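Local coordinates for protein-L-isoaspartate O-methyltransferase beta-aspartate methyltransferase (PDB 2PBF) that probably initiates repair of damaged proteins by transferring a methyl group from S-adenosylmethionine to the carboxylate of abnormal isoaspartyl residues, at residues 39-43 and 61-67; 33-37 and 97-101; 173-179 and 189-194. All blocks are in the same frame, centred on the assembly; numbering follows the deposited sequence.

Contact 1. Residues 39-43 and 61-67; sequences RGKYI and ISAPHMH. With SAH (S-adenosyl-L-homocysteine), chain C.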
ATOM      1  N   ARG A  39       6.306  -2.288  12.751  1.00 30.05           N
ATOM      2  CA  ARG A  39       5.241  -3.261  12.446  1.00 29.52           C
ATOM      3  C   ARG A  39       4.387  -3.634  13.654  1.00 30.36           C
ATOM      4  O   ARG A  39       3.171  -3.839  13.519  1.00 29.27           O
ATOM      5  CB  ARG A  39       5.846  -4.516  11.798  1.00 29.68           C
ATOM      6  CG  ARG A  39       4.852  -5.478  11.147  1.00 27.70           C
ATOM      7  CD  ARG A  39       5.570  -6.693  10.519  1.00 27.91           C
ATOM      8  NE  ARG A  39       4.666  -7.819  10.268  1.00 27.09           N
ATOM      9  CZ  ARG A  39       3.866  -7.936   9.196  1.00 27.00           C
ATOM     10  NH1 ARG A  39       3.878  -7.007   8.255  1.00 24.12           N
ATOM     11  NH2 ARG A  39       3.065  -8.987   9.061  1.00 24.63           N
ATOM     12  N   GLY A  40       5.018  -3.693  14.830  1.00 30.44           N
ATOM     13  CA  GLY A  40       4.328  -3.945  16.109  1.00 31.07           C
ATOM     14  C   GLY A  40       3.279  -2.925  16.524  1.00 31.82           C
ATOM     15  O   GLY A  40       2.429  -3.193  17.384  1.00 31.54           O
ATOM     16  N   LYS A  41       3.314  -1.752  15.905  1.00 32.72           N
ATOM     17  CA  LYS A  41       2.268  -0.745  16.124  1.00 33.50           C
ATOM     18  C   LYS A  41       1.066  -0.983  15.190  1.00 32.48           C
ATOM     19  O   LYS A  41       0.035  -0.312  15.299  1.00 31.76           O
ATOM     20  CB  LYS A  41       2.845   0.671  15.945  1.00 33.95           C
ATOM     21  CG  LYS A  41       4.065   0.944  16.805  1.00 36.56           C
ATOM     22  CD  LYS A  41       3.675   1.559  18.139  1.00 41.19           C
ATOM     23  CE  LYS A  41       4.838   2.338  18.742  1.00 43.30           C
ATOM     24  NZ  LYS A  41       4.379   3.414  19.684  1.00 46.12           N
ATOM     25  N   TYR A  42       1.217  -1.953  14.287  1.00 31.90           N
ATOM     26  CA  TYR A  42       0.232  -2.251  13.236  1.00 31.95           C
ATOM     27  C   TYR A  42      -0.397  -3.647  13.319  1.00 32.24           C
ATOM     28  O   TYR A  42      -1.460  -3.918  12.727  1.00 32.35           O
ATOM     29  CB  TYR A  42       0.824  -1.948  11.846  1.00 31.13           C
ATOM     30  CG  TYR A  42       0.972  -0.461  11.711  1.00 31.30           C
ATOM     31  CD1 TYR A  42      -0.047   0.314  11.148  1.00 31.42           C
ATOM     32  CD2 TYR A  42       2.084   0.186  12.232  1.00 30.64           C
ATOM     33  CE1 TYR A  42       0.068   1.710  11.078  1.00 29.86           C
ATOM     34  CE2 TYR A  42       2.206   1.564  12.182  1.00 29.75           C
ATOM     35  CZ  TYR A  42       1.204   2.316  11.601  1.00 29.64           C
ATOM     36  OH  TYR A  42       1.358   3.672  11.546  1.00 30.29           O
ATOM     37  N   ILE A  43       0.269  -4.511  14.063  1.00 32.39           N
ATOM     38  CA  ILE A  43      -0.248  -5.828  14.402  1.00 32.51           C
ATOM     39  C   ILE A  43       0.308  -6.259  15.759  1.00 33.45           C
ATOM     40  O   ILE A  43       1.492  -6.083  16.034  1.00 33.47           O
ATOM     41  CB  ILE A  43       0.055  -6.894  13.312  1.00 31.78           C
ATOM     42  CG1 ILE A  43      -0.753  -8.178  13.578  1.00 30.80           C
ATOM     43  CG2 ILE A  43       1.537  -7.185  13.204  1.00 30.14           C
ATOM     44  CD1 ILE A  43      -2.116  -8.178  12.972  1.00 27.86           C
ATOM     45  N   ILE A  61      -2.624  -8.688   7.717  1.00 29.77           N
ATOM     46  CA  ILE A  61      -1.589  -7.725   7.380  1.00 27.91           C
ATOM     47  C   ILE A  61      -0.587  -8.556   6.571  1.00 27.69           C
ATOM     48  O   ILE A  61      -0.281  -9.686   6.938  1.00 27.05           O
ATOM     49  CB  ILE A  61      -0.948  -7.114   8.646  1.00 28.57           C
ATOM     50  CG1 ILE A  61       0.169  -6.109   8.290  1.00 27.88           C
ATOM     51  CG2 ILE A  61      -0.400  -8.209   9.550  1.00 26.25           C
ATOM     52  CD1 ILE A  61       0.696  -5.321   9.507  1.00 27.34           C
ATOM     53  N   SER A  62      -0.101  -8.023   5.461  1.00 27.66           N
ATOM     54  CA  SER A  62       0.827  -8.778   4.614  1.00 27.04           C
ATOM     55  C   SER A  62       2.164  -9.119   5.310  1.00 27.18           C
ATOM     56  O   SER A  62       2.554  -8.486   6.303  1.00 26.32           O
ATOM     57  CB  SER A  62       1.060  -8.055   3.291  1.00 26.82           C
ATOM     58  OG  SER A  62      -0.181  -7.768   2.653  1.00 26.72           O
ATOM     59  N   ALA A  63       2.827 -10.161   4.802  1.00 26.29           N
ATOM     60  CA  ALA A  63       4.162 -10.484   5.245  1.00 26.75           C
ATOM     61  C   ALA A  63       5.051  -9.274   4.993  1.00 26.79           C
ATOM     62  O   ALA A  63       4.885  -8.574   3.990  1.00 26.85           O
ATOM     63  CB  ALA A  63       4.690 -11.692   4.535  1.00 26.41           C
ATOM     64  N   PRO A  64       5.953  -8.986   5.943  1.00 26.64           N
ATOM     65  CA  PRO A  64       6.916  -7.928   5.722  1.00 27.66           C
ATOM     66  C   PRO A  64       7.617  -7.965   4.338  1.00 28.16           C
ATOM     67  O   PRO A  64       7.847  -6.908   3.780  1.00 28.64           O
ATOM     68  CB  PRO A  64       7.911  -8.114   6.864  1.00 27.40           C
ATOM     69  CG  PRO A  64       7.118  -8.741   7.968  1.00 25.97           C
ATOM     70  CD  PRO A  64       6.082  -9.592   7.284  1.00 27.09           C
ATOM     71  N   HIS A  65       7.895  -9.142   3.777  1.00 28.62           N
ATOM     72  CA  HIS A  65       8.592  -9.200   2.480  1.00 29.74           C
ATOM     73  C   HIS A  65       7.695  -8.661   1.369  1.00 30.03           C
ATOM     74  O   HIS A  65       8.188  -8.093   0.399  1.00 30.76           O
ATOM     75  CB  HIS A  65       9.148 -10.601   2.154  1.00 29.10           C
ATOM     76  CG  HIS A  65       8.099 -11.654   2.001  1.00 31.30           C
ATOM     77  ND1 HIS A  65       7.989 -12.717   2.868  1.00 31.76           N
ATOM     78  CD2 HIS A  65       7.074 -11.772   1.127  1.00 31.02           C
ATOM     79  CE1 HIS A  65       6.959 -13.462   2.513  1.00 31.32           C
ATOM     80  NE2 HIS A  65       6.388 -12.909   1.459  1.00 31.29           N
ATOM     81  N   MET A  66       6.379  -8.798   1.545  1.00 29.63           N
ATOM     82  CA  MET A  66       5.440  -8.295   0.565  1.00 30.58           C
ATOM     83  C   MET A  66       5.308  -6.798   0.623  1.00 30.05           C
ATOM     84  O   MET A  66       5.224  -6.176  -0.442  1.00 29.39           O
ATOM     85  CB  MET A  66       4.060  -8.949   0.665  1.00 30.88           C
ATOM     86  CG  MET A  66       3.939 -10.286  -0.065  1.00 35.84           C
ATOM     87  SD  MET A  66       4.783 -10.423  -1.699  1.00 41.57           S
ATOM     88  CE  MET A  66       4.155  -8.998  -2.592  1.00 36.92           C
ATOM     89  N   HIS A  67       5.308  -6.226   1.843  1.00 29.14           N
ATOM     90  CA  HIS A  67       5.373  -4.775   1.997  1.00 28.72           C
ATOM     91  C   HIS A  67       6.687  -4.270   1.400  1.00 29.99           C
ATOM     92  O   HIS A  67       6.707  -3.258   0.669  1.00 29.33           O
ATOM     93  CB  HIS A  67       5.303  -4.322   3.467  1.00 27.84           C
ATOM     94  CG  HIS A  67       3.977  -4.538   4.144  1.00 24.78           C
ATOM     95  ND1 HIS A  67       3.886  -4.847   5.484  1.00 23.34           N
ATOM     96  CD2 HIS A  67       2.699  -4.466   3.685  1.00 22.10           C
ATOM     97  CE1 HIS A  67       2.612  -4.980   5.821  1.00 25.49           C
ATOM     98  NE2 HIS A  67       1.868  -4.739   4.749  1.00 24.30           N
TER
HETATM   99  N   SAH C 301      -1.801  -3.465   2.701  1.00 26.69           N
HETATM  100  CA  SAH C 301      -2.641  -4.242   3.648  1.00 25.82           C
HETATM  101  CB  SAH C 301      -3.194  -5.452   2.938  1.00 25.87           C
HETATM  102  CG  SAH C 301      -4.394  -5.971   3.719  1.00 26.37           C
HETATM  103  SD  SAH C 301      -5.124  -7.408   2.928  1.00 30.06           S
HETATM  104  C   SAH C 301      -1.900  -4.651   4.925  1.00 26.11           C
HETATM  105  O   SAH C 301      -0.763  -5.118   4.831  1.00 24.73           O
HETATM  106  OXT SAH C 301      -2.428  -4.513   6.059  1.00 24.57           O
HETATM  107  C5' SAH C 301      -6.018  -6.515   1.632  1.00 30.80           C
HETATM  108  C4' SAH C 301      -7.112  -5.558   2.107  1.00 30.88           C
HETATM  109  O4' SAH C 301      -7.876  -5.226   0.982  1.00 32.06           O
HETATM  110  C3' SAH C 301      -8.095  -6.086   3.143  1.00 30.09           C
HETATM  111  O3' SAH C 301      -8.040  -5.260   4.294  1.00 28.25           O
HETATM  112  C2' SAH C 301      -9.450  -6.027   2.454  1.00 30.61           C
HETATM  113  O2' SAH C 301     -10.488  -5.667   3.338  1.00 30.16           O
HETATM  114  C1' SAH C 301      -9.205  -4.962   1.404  1.00 30.67           C
HETATM  115  N9  SAH C 301     -10.063  -5.031   0.201  1.00 31.12           N
HETATM  116  C8  SAH C 301     -10.479  -6.167  -0.433  1.00 31.73           C
HETATM  117  N7  SAH C 301     -11.197  -5.801  -1.519  1.00 32.36           N
HETATM  118  C5  SAH C 301     -11.273  -4.453  -1.580  1.00 29.82           C
HETATM  119  C6  SAH C 301     -11.908  -3.571  -2.461  1.00 31.26           C
HETATM  120  N6  SAH C 301     -12.621  -3.986  -3.500  1.00 29.90           N
HETATM  121  N1  SAH C 301     -11.771  -2.219  -2.272  1.00 32.96           N
HETATM  122  C2  SAH C 301     -11.041  -1.743  -1.200  1.00 30.97           C
HETATM  123  N3  SAH C 301     -10.442  -2.631  -0.341  1.00 30.07           N
HETATM  124  C4  SAH C 301     -10.549  -3.965  -0.516  1.00 29.94           C
HETATM  125  O   HOH W   1       5.529  -4.841   7.636  1.00 24.62           O
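The guanidinium of R39 grips the backbone carbonyl of S62 end-on: R39 NH1 and NH2 both donate to S62 O, each at 2.8 Å. Both bonds are bent, the N-H...O angles being 139° and 136°, because two donors share one acceptor lying near the guanidinium plane. A water accepts from R39 NH1 and also binds H67 ND1, tying the arginine to the histidine. At the other ring nitrogen, H67 NE2 lies 2.7 Å from atom O of S-adenosyl-L-homocysteine and donates to it. S62 N donates to that same carboxylate oxygen, with 3.0 Å between S62 N and O. The arginine thus stands in the second shell, holding the loop and the histidine that bind the ligand.

Apolar groups on both faces hold the guanidinium in its orientation. P64 CD sits over its centre, 3.4 Å from R39 CZ, and I61 CD1 over the opposite face. An extended chain from CG to NE lets R39 span the gap. Branched I61 also presents CG2 to I43 CD1 (3.8 Å).

The 3-10 turn at 39-41 thereby meets the start of helix 64-74, with helix 12-21 packing on R39 and P64, strand 53-56 lying against R39, I43 and I61, and Y93 of helix 93-101 stacked on the H67 ring.

Contact 2. Residues 33-37 and 97-101; sequences TMLQV and CMAIK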
ATOM      1  N   THR A  33      12.478   4.014   5.199  1.00 31.78           N
ATOM      2  CA  THR A  33      11.021   4.187   5.304  1.00 30.03           C
ATOM      3  C   THR A  33      10.411   3.179   6.273  1.00 28.52           C
ATOM      4  O   THR A  33       9.741   3.555   7.222  1.00 27.80           O
ATOM      5  CB  THR A  33      10.336   4.073   3.915  1.00 30.04           C
ATOM      6  OG1 THR A  33      10.964   4.982   2.993  1.00 30.60           O
ATOM      7  CG2 THR A  33       8.838   4.375   4.027  1.00 31.73           C
ATOM      8  N   MET A  34      10.639   1.893   6.019  1.00 28.21           N
ATOM      9  CA  MET A  34      10.138   0.844   6.897  1.00 28.02           C
ATOM     10  C   MET A  34      10.668   0.964   8.331  1.00 28.25           C
ATOM     11  O   MET A  34       9.935   0.711   9.287  1.00 26.96           O
ATOM     12  CB  MET A  34      10.431  -0.533   6.316  1.00 28.23           C
ATOM     13  CG  MET A  34       9.656  -0.813   5.012  1.00 26.94           C
ATOM     14  SD  MET A  34       9.817  -2.488   4.386  1.00 29.51           S
ATOM     15  CE  MET A  34       8.898  -3.521   5.541  1.00 26.55           C
ATOM     16  N   LEU A  35      11.928   1.363   8.477  1.00 29.15           N
ATOM     17  CA  LEU A  35      12.512   1.612   9.808  1.00 30.28           C
ATOM     18  C   LEU A  35      11.694   2.637  10.593  1.00 31.07           C
ATOM     19  O   LEU A  35      11.527   2.525  11.803  1.00 30.69           O
ATOM     20  CB  LEU A  35      13.977   2.066   9.671  1.00 30.42           C
ATOM     21  CG  LEU A  35      14.732   2.361  10.987  1.00 31.79           C
ATOM     22  CD1 LEU A  35      14.832   1.102  11.827  1.00 34.46           C
ATOM     23  CD2 LEU A  35      16.110   2.978  10.724  1.00 30.82           C
ATOM     24  N   GLN A  36      11.170   3.636   9.882  1.00 32.22           N
ATOM     25  CA  GLN A  36      10.326   4.659  10.484  1.00 32.63           C
ATOM     26  C   GLN A  36       8.925   4.178  10.879  1.00 32.29           C
ATOM     27  O   GLN A  36       8.211   4.872  11.625  1.00 32.34           O
ATOM     28  CB  GLN A  36      10.259   5.893   9.569  1.00 32.95           C
ATOM     29  CG  GLN A  36      11.595   6.642   9.470  1.00 34.06           C
ATOM     30  CD  GLN A  36      11.534   7.847   8.547  1.00 33.19           C
ATOM     31  OE1 GLN A  36      11.105   8.913   8.948  1.00 37.63           O
ATOM     32  NE2 GLN A  36      11.979   7.677   7.306  1.00 37.92           N
ATOM     33  N   VAL A  37       8.532   2.993  10.396  1.00 31.52           N
ATOM     34  CA  VAL A  37       7.203   2.448  10.661  1.00 30.49           C
ATOM     35  C   VAL A  37       7.284   1.048  11.331  1.00 30.84           C
ATOM     36  O   VAL A  37       7.413   0.022  10.654  1.00 29.73           O
ATOM     37  CB  VAL A  37       6.315   2.401   9.348  1.00 30.70           C
ATOM     38  CG1 VAL A  37       4.887   2.087   9.698  1.00 28.56           C
ATOM     39  CG2 VAL A  37       6.378   3.733   8.586  1.00 30.36           C
ATOM     40  N   CYS A  97       3.716   4.022   5.494  1.00 26.90           N
ATOM     41  CA  CYS A  97       4.972   3.979   4.757  1.00 27.54           C
ATOM     42  C   CYS A  97       4.939   5.016   3.619  1.00 27.97           C
ATOM     43  O   CYS A  97       5.878   5.787   3.456  1.00 28.02           O
ATOM     44  CB  CYS A  97       5.280   2.546   4.248  1.00 27.41           C
ATOM     45  SG  CYS A  97       5.980   1.403   5.495  1.00 27.26           S
ATOM     46  N   MET A  98       3.847   5.071   2.863  1.00 27.59           N
ATOM     47  CA  MET A  98       3.729   6.085   1.816  1.00 28.93           C
ATOM     48  C   MET A  98       3.739   7.527   2.346  1.00 28.64           C
ATOM     49  O   MET A  98       4.408   8.384   1.771  1.00 28.02           O
ATOM     50  CB  MET A  98       2.471   5.876   0.978  1.00 29.15           C
ATOM     51  CG  MET A  98       2.439   4.630   0.115  1.00 29.45           C
ATOM     52  SD  MET A  98       0.767   4.525  -0.586  1.00 32.41           S
ATOM     53  CE  MET A  98       1.038   3.181  -1.708  1.00 31.22           C
ATOM     54  N   ALA A  99       2.985   7.791   3.423  1.00 28.51           N
ATOM     55  CA  ALA A  99       2.979   9.102   4.092  1.00 28.80           C
ATOM     56  C   ALA A  99       4.377   9.555   4.517  1.00 29.14           C
ATOM     57  O   ALA A  99       4.700  10.746   4.454  1.00 29.59           O
ATOM     58  CB  ALA A  99       2.053   9.068   5.326  1.00 28.62           C
ATOM     59  N   ILE A 100       5.172   8.599   4.992  1.00 29.13           N
ATOM     60  CA  ILE A 100       6.523   8.858   5.466  1.00 29.74           C
ATOM     61  C   ILE A 100       7.462   9.189   4.328  1.00 30.20           C
ATOM     62  O   ILE A 100       8.157  10.200   4.378  1.00 30.57           O
ATOM     63  CB  ILE A 100       7.093   7.679   6.307  1.00 30.12           C
ATOM     64  CG1 ILE A 100       6.518   7.725   7.711  1.00 29.63           C
ATOM     65  CG2 ILE A 100       8.655   7.724   6.369  1.00 30.33           C
ATOM     66  CD1 ILE A 100       6.584   9.092   8.352  1.00 28.45           C
ATOM     67  N   LYS A 101       7.445   8.358   3.293  1.00 30.23           N
ATOM     68  CA  LYS A 101       8.332   8.536   2.157  1.00 31.55           C
ATOM     69  C   LYS A 101       8.049   9.838   1.407  1.00 31.46           C
ATOM     70  O   LYS A 101       8.953  10.469   0.827  1.00 32.17           O
ATOM     71  CB  LYS A 101       8.181   7.353   1.202  1.00 31.14           C
ATOM     72  CG  LYS A 101       9.496   6.873   0.675  1.00 33.98           C
ATOM     73  CD  LYS A 101       9.822   7.537  -0.603  1.00 32.45           C
ATOM     74  CE  LYS A 101      11.292   7.530  -0.885  1.00 32.23           C
ATOM     75  NZ  LYS A 101      11.493   8.296  -2.170  1.00 34.62           N
TER
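T33 lays its methyl group against helix 93-101, with T33 CG2 3.3 Å from C97 O and close to the CB of the same cysteine. In the Rossmann-like methyltransferase fold this joins the end of helix 28-35, from the N-terminal part of the chain, to a helix that follows a central strand, 83-87. The first shell is a small patchwork of methyls, sulfur and methylenes. V37 turns CG2 to C97 SG at 3.9 Å, and the same methyl meets I100 CG1, so one branched residue touches two consecutive turns of the helix. M34 CG approaches C97 SG from another direction, more loosely, at 4.3 Å. The small cysteine probably suits this place, since T33 CG2 can come close to the helix backbone.

Near the surface the long side chain of Q36 passes obliquely over I100, whose CG2 lies 3.5 Å from Q36 NE2 and almost as near Q36 CD. The amide is steadied by a hydrogen bond from NE2 to N32 O.

Further out, other elements position these groups. M34 packs on A68 and L71 of helix 64-74, and C97 also rests on L71; V37 O is hydrogen-bonded to Y93 OH, linking the loop back to the helix start. K101, bent at chi2 (-92°), directs NZ to the carbonyls of I75 and L78. T33 OG1 lies beside its own backbone N, chi1 -53°, from where it bonds to D29 O one turn earlier while touching K101 CG at 3.3 Å.

Contact 3. Residues 173-179 and 189-194; sequences SELPEIL and LIIPIE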
ATOM      1  N   SER A 173      -9.490 -10.311 -10.009  1.00 40.11           N
ATOM      2  CA  SER A 173      -9.849 -11.252 -11.088  1.00 41.61           C
ATOM      3  C   SER A 173      -9.359 -10.751 -12.447  1.00 42.24           C
ATOM      4  O   SER A 173      -9.004 -11.545 -13.324  1.00 42.97           O
ATOM      5  CB  SER A 173     -11.361 -11.517 -11.099  1.00 40.95           C
ATOM      6  OG  SER A 173     -12.115 -10.334 -11.302  1.00 42.82           O
ATOM      7  N   GLU A 174      -9.353  -9.426 -12.611  1.00 43.22           N
ATOM      8  CA  GLU A 174      -8.778  -8.754 -13.789  1.00 43.83           C
ATOM      9  C   GLU A 174      -8.457  -7.293 -13.453  1.00 43.59           C
ATOM     10  O   GLU A 174      -8.961  -6.768 -12.458  1.00 43.85           O
ATOM     11  CB  GLU A 174      -9.697  -8.866 -15.026  1.00 43.92           C
ATOM     12  CG  GLU A 174     -10.971  -8.011 -14.991  1.00 46.84           C
ATOM     13  CD  GLU A 174     -12.109  -8.651 -14.209  1.00 50.73           C
ATOM     14  OE1 GLU A 174     -12.472  -9.817 -14.503  1.00 52.80           O
ATOM     15  OE2 GLU A 174     -12.656  -7.980 -13.304  1.00 52.37           O
ATOM     16  N   LEU A 175      -7.622  -6.661 -14.287  1.00 43.73           N
ATOM     17  CA  LEU A 175      -7.119  -5.292 -14.094  1.00 43.96           C
ATOM     18  C   LEU A 175      -8.240  -4.269 -14.080  1.00 44.20           C
ATOM     19  O   LEU A 175      -8.800  -3.970 -15.134  1.00 44.74           O
ATOM     20  CB  LEU A 175      -6.151  -4.926 -15.226  1.00 43.52           C
ATOM     21  CG  LEU A 175      -5.070  -3.843 -15.068  1.00 43.88           C
ATOM     22  CD1 LEU A 175      -5.014  -3.006 -16.311  1.00 40.52           C
ATOM     23  CD2 LEU A 175      -5.245  -2.941 -13.831  1.00 44.13           C
ATOM     24  N   PRO A 176      -8.562  -3.704 -12.899  1.00 44.42           N
ATOM     25  CA  PRO A 176      -9.726  -2.830 -12.899  1.00 44.43           C
ATOM     26  C   PRO A 176      -9.417  -1.542 -13.657  1.00 44.40           C
ATOM     27  O   PRO A 176      -8.389  -0.919 -13.431  1.00 44.22           O
ATOM     28  CB  PRO A 176      -9.983  -2.573 -11.408  1.00 44.50           C
ATOM     29  CG  PRO A 176      -9.131  -3.610 -10.672  1.00 44.20           C
ATOM     30  CD  PRO A 176      -7.950  -3.785 -11.561  1.00 44.14           C
ATOM     31  N   GLU A 177     -10.300  -1.178 -14.576  1.00 44.65           N
ATOM     32  CA  GLU A 177     -10.066  -0.048 -15.483  1.00 45.04           C
ATOM     33  C   GLU A 177     -10.027   1.313 -14.763  1.00 44.01           C
ATOM     34  O   GLU A 177      -9.276   2.205 -15.164  1.00 44.36           O
ATOM     35  CB  GLU A 177     -11.091  -0.084 -16.630  1.00 45.78           C
ATOM     36  CG  GLU A 177     -10.759   0.768 -17.854  1.00 48.93           C
ATOM     37  CD  GLU A 177      -9.328   0.593 -18.374  1.00 53.62           C
ATOM     38  OE1 GLU A 177      -8.721  -0.488 -18.165  1.00 55.25           O
ATOM     39  OE2 GLU A 177      -8.811   1.558 -18.993  1.00 55.59           O
ATOM     40  N   ILE A 178     -10.811   1.453 -13.694  1.00 42.92           N
ATOM     41  CA  ILE A 178     -10.682   2.602 -12.785  1.00 42.30           C
ATOM     42  C   ILE A 178      -9.240   2.861 -12.334  1.00 41.63           C
ATOM     43  O   ILE A 178      -8.770   4.007 -12.360  1.00 41.47           O
ATOM     44  CB  ILE A 178     -11.596   2.505 -11.530  1.00 42.29           C
ATOM     45  CG1 ILE A 178     -11.358   3.725 -10.649  1.00 43.26           C
ATOM     46  CG2 ILE A 178     -11.370   1.203 -10.739  1.00 42.25           C
ATOM     47  CD1 ILE A 178     -12.452   4.014  -9.678  1.00 42.48           C
ATOM     48  N   LEU A 179      -8.541   1.806 -11.915  1.00 40.08           N
ATOM     49  CA  LEU A 179      -7.167   1.975 -11.468  1.00 38.98           C
ATOM     50  C   LEU A 179      -6.322   2.478 -12.628  1.00 38.81           C
ATOM     51  O   LEU A 179      -5.467   3.336 -12.440  1.00 38.62           O
ATOM     52  CB  LEU A 179      -6.613   0.710 -10.786  1.00 37.73           C
ATOM     53  CG  LEU A 179      -7.377   0.272  -9.514  1.00 36.73           C
ATOM     54  CD1 LEU A 179      -6.917  -1.049  -8.963  1.00 35.20           C
ATOM     55  CD2 LEU A 179      -7.322   1.311  -8.422  1.00 34.34           C
ATOM     56  N   LEU A 189       1.553   1.476 -11.055  1.00 32.73           N
ATOM     57  CA  LEU A 189       0.502   0.722 -10.361  1.00 32.46           C
ATOM     58  C   LEU A 189       1.059  -0.676 -10.147  1.00 31.64           C
ATOM     59  O   LEU A 189       1.521  -1.319 -11.095  1.00 32.09           O
ATOM     60  CB  LEU A 189      -0.742   0.606 -11.243  1.00 32.11           C
ATOM     61  CG  LEU A 189      -2.225   0.404 -10.867  1.00 33.49           C
ATOM     62  CD1 LEU A 189      -2.988   0.049 -12.174  1.00 33.75           C
ATOM     63  CD2 LEU A 189      -2.552  -0.615  -9.784  1.00 31.01           C
ATOM     64  N   ILE A 190       1.039  -1.109  -8.899  1.00 30.24           N
ATOM     65  CA  ILE A 190       1.455  -2.445  -8.468  1.00 29.93           C
ATOM     66  C   ILE A 190       0.203  -3.197  -8.034  1.00 29.72           C
ATOM     67  O   ILE A 190      -0.512  -2.765  -7.145  1.00 28.87           O
ATOM     68  CB  ILE A 190       2.451  -2.348  -7.270  1.00 29.76           C
ATOM     69  CG1 ILE A 190       3.784  -1.739  -7.711  1.00 29.53           C
ATOM     70  CG2 ILE A 190       2.629  -3.711  -6.543  1.00 31.73           C
ATOM     71  CD1 ILE A 190       4.535  -2.564  -8.739  1.00 34.92           C
ATOM     72  N   ILE A 191      -0.069  -4.322  -8.679  1.00 30.16           N
ATOM     73  CA  ILE A 191      -1.316  -5.016  -8.435  1.00 31.02           C
ATOM     74  C   ILE A 191      -1.207  -6.512  -8.724  1.00 30.54           C
ATOM     75  O   ILE A 191      -0.643  -6.895  -9.737  1.00 30.43           O
ATOM     76  CB  ILE A 191      -2.480  -4.373  -9.279  1.00 30.47           C
ATOM     77  CG1 ILE A 191      -3.778  -5.157  -9.117  1.00 30.45           C
ATOM     78  CG2 ILE A 191      -2.066  -4.187 -10.766  1.00 32.49           C
ATOM     79  CD1 ILE A 191      -4.999  -4.454  -9.724  1.00 30.81           C
ATOM     80  N   PRO A 192      -1.735  -7.364  -7.820  1.00 30.86           N
ATOM     81  CA  PRO A 192      -1.828  -8.787  -8.195  1.00 30.88           C
ATOM     82  C   PRO A 192      -3.058  -9.035  -9.072  1.00 31.80           C
ATOM     83  O   PRO A 192      -4.139  -8.576  -8.741  1.00 31.46           O
ATOM     84  CB  PRO A 192      -1.970  -9.503  -6.846  1.00 30.11           C
ATOM     85  CG  PRO A 192      -1.736  -8.397  -5.769  1.00 29.49           C
ATOM     86  CD  PRO A 192      -2.221  -7.144  -6.444  1.00 30.51           C
ATOM     87  N   ILE A 193      -2.883  -9.749 -10.183  1.00 33.49           N
ATOM     88  CA  ILE A 193      -4.018 -10.151 -11.038  1.00 35.85           C
ATOM     89  C   ILE A 193      -4.041 -11.687 -11.201  1.00 36.93           C
ATOM     90  O   ILE A 193      -3.007 -12.286 -11.511  1.00 37.85           O
ATOM     91  CB  ILE A 193      -4.007  -9.397 -12.401  1.00 36.21           C
ATOM     92  CG1 ILE A 193      -4.044  -7.868 -12.168  1.00 36.84           C
ATOM     93  CG2 ILE A 193      -5.193  -9.839 -13.313  1.00 35.54           C
ATOM     94  CD1 ILE A 193      -3.445  -7.040 -13.264  1.00 37.98           C
ATOM     95  N   GLU A 194      -5.186 -12.312 -10.926  1.00 38.56           N
ATOM     96  CA  GLU A 194      -5.378 -13.751 -11.198  1.00 40.76           C
ATOM     97  C   GLU A 194      -5.137 -14.043 -12.680  1.00 41.16           C
ATOM     98  O   GLU A 194      -5.886 -13.597 -13.568  1.00 42.35           O
ATOM     99  CB  GLU A 194      -6.785 -14.232 -10.885  1.00 40.75           C
ATOM    100  CG  GLU A 194      -7.381 -13.947  -9.531  1.00 42.52           C
ATOM    101  CD  GLU A 194      -8.867 -14.372  -9.468  1.00 43.39           C
ATOM    102  OE1 GLU A 194      -9.377 -14.986 -10.447  1.00 46.41           O
ATOM    103  OE2 GLU A 194      -9.527 -14.109  -8.437  1.00 46.37           O
TER
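P176 and I191 meet tip to tip, P176 CD 3.5 Å from I191 CD1, where the chain turns into helix 177-182 above strand 187-195. This helix lies in the connection between the parallel neighbours 163-168 and 187-195, a beta-alpha-beta crossover of the Rossmann-like methyltransferase sheet. The isoleucine end is a knob reaching up from the strand: its CG1 stands opposite the backbone N (chi1 176°) and its chain is extended, so I191 CD1 fits into the notch formed by P176 CD and L179 CD1, the latter 4.0 Å away. Beside it, L189 CD1 fills the hollow between L179 CB at 3.9 Å and L175 CD2 at 4.1 Å. L175 in turn lies obliquely across I193, whose CD1 is 4.0 Å from L175 CB, while I193 CG2 presses on the backbone at E174 CA (3.8 Å). Alternate strand residues thus supply the bumps: I191 and L189 each set a single methyl against two neighbours, while the branched I193 uses two. V168 and I204 continue the apolar surface across the sheet.

At the outer end polarity returns. The E194 carboxylate rests against S173, with E194 CD 3.7 Å from S173 CA, while E174 forms a salt bridge with K226. The chemistry is that of an apolar interface with a charged end: dispersion and burial of methyls, rather than directional bonds, join helix start to strand, and the exposed carboxylates of E174 and E194 stay at that end.

How the contacts relate
Contacts 1 and 2 are neighbours, their centres about 12 Å apart, and they touch: V37 packs on Y42, and the M34 methyl reaches P64 and H67. Along the chain, segments 33-37 and 39-43 come in succession, then 61-67, then 97-101, so contact 1 falls within the loop that contact 2 closes. Contact 3 follows later, on the opposite side of the chain's centre, its centre about 22 Å from that of contact 1 and 24 Å from that of contact 2. The N-terminal elements thus pack round helices 64-74 and 93-101 on one side of S-adenosyl-L-homocysteine, where contact 1 binds its carboxylate, while contact 3 belongs to the seven-stranded sheet beyond.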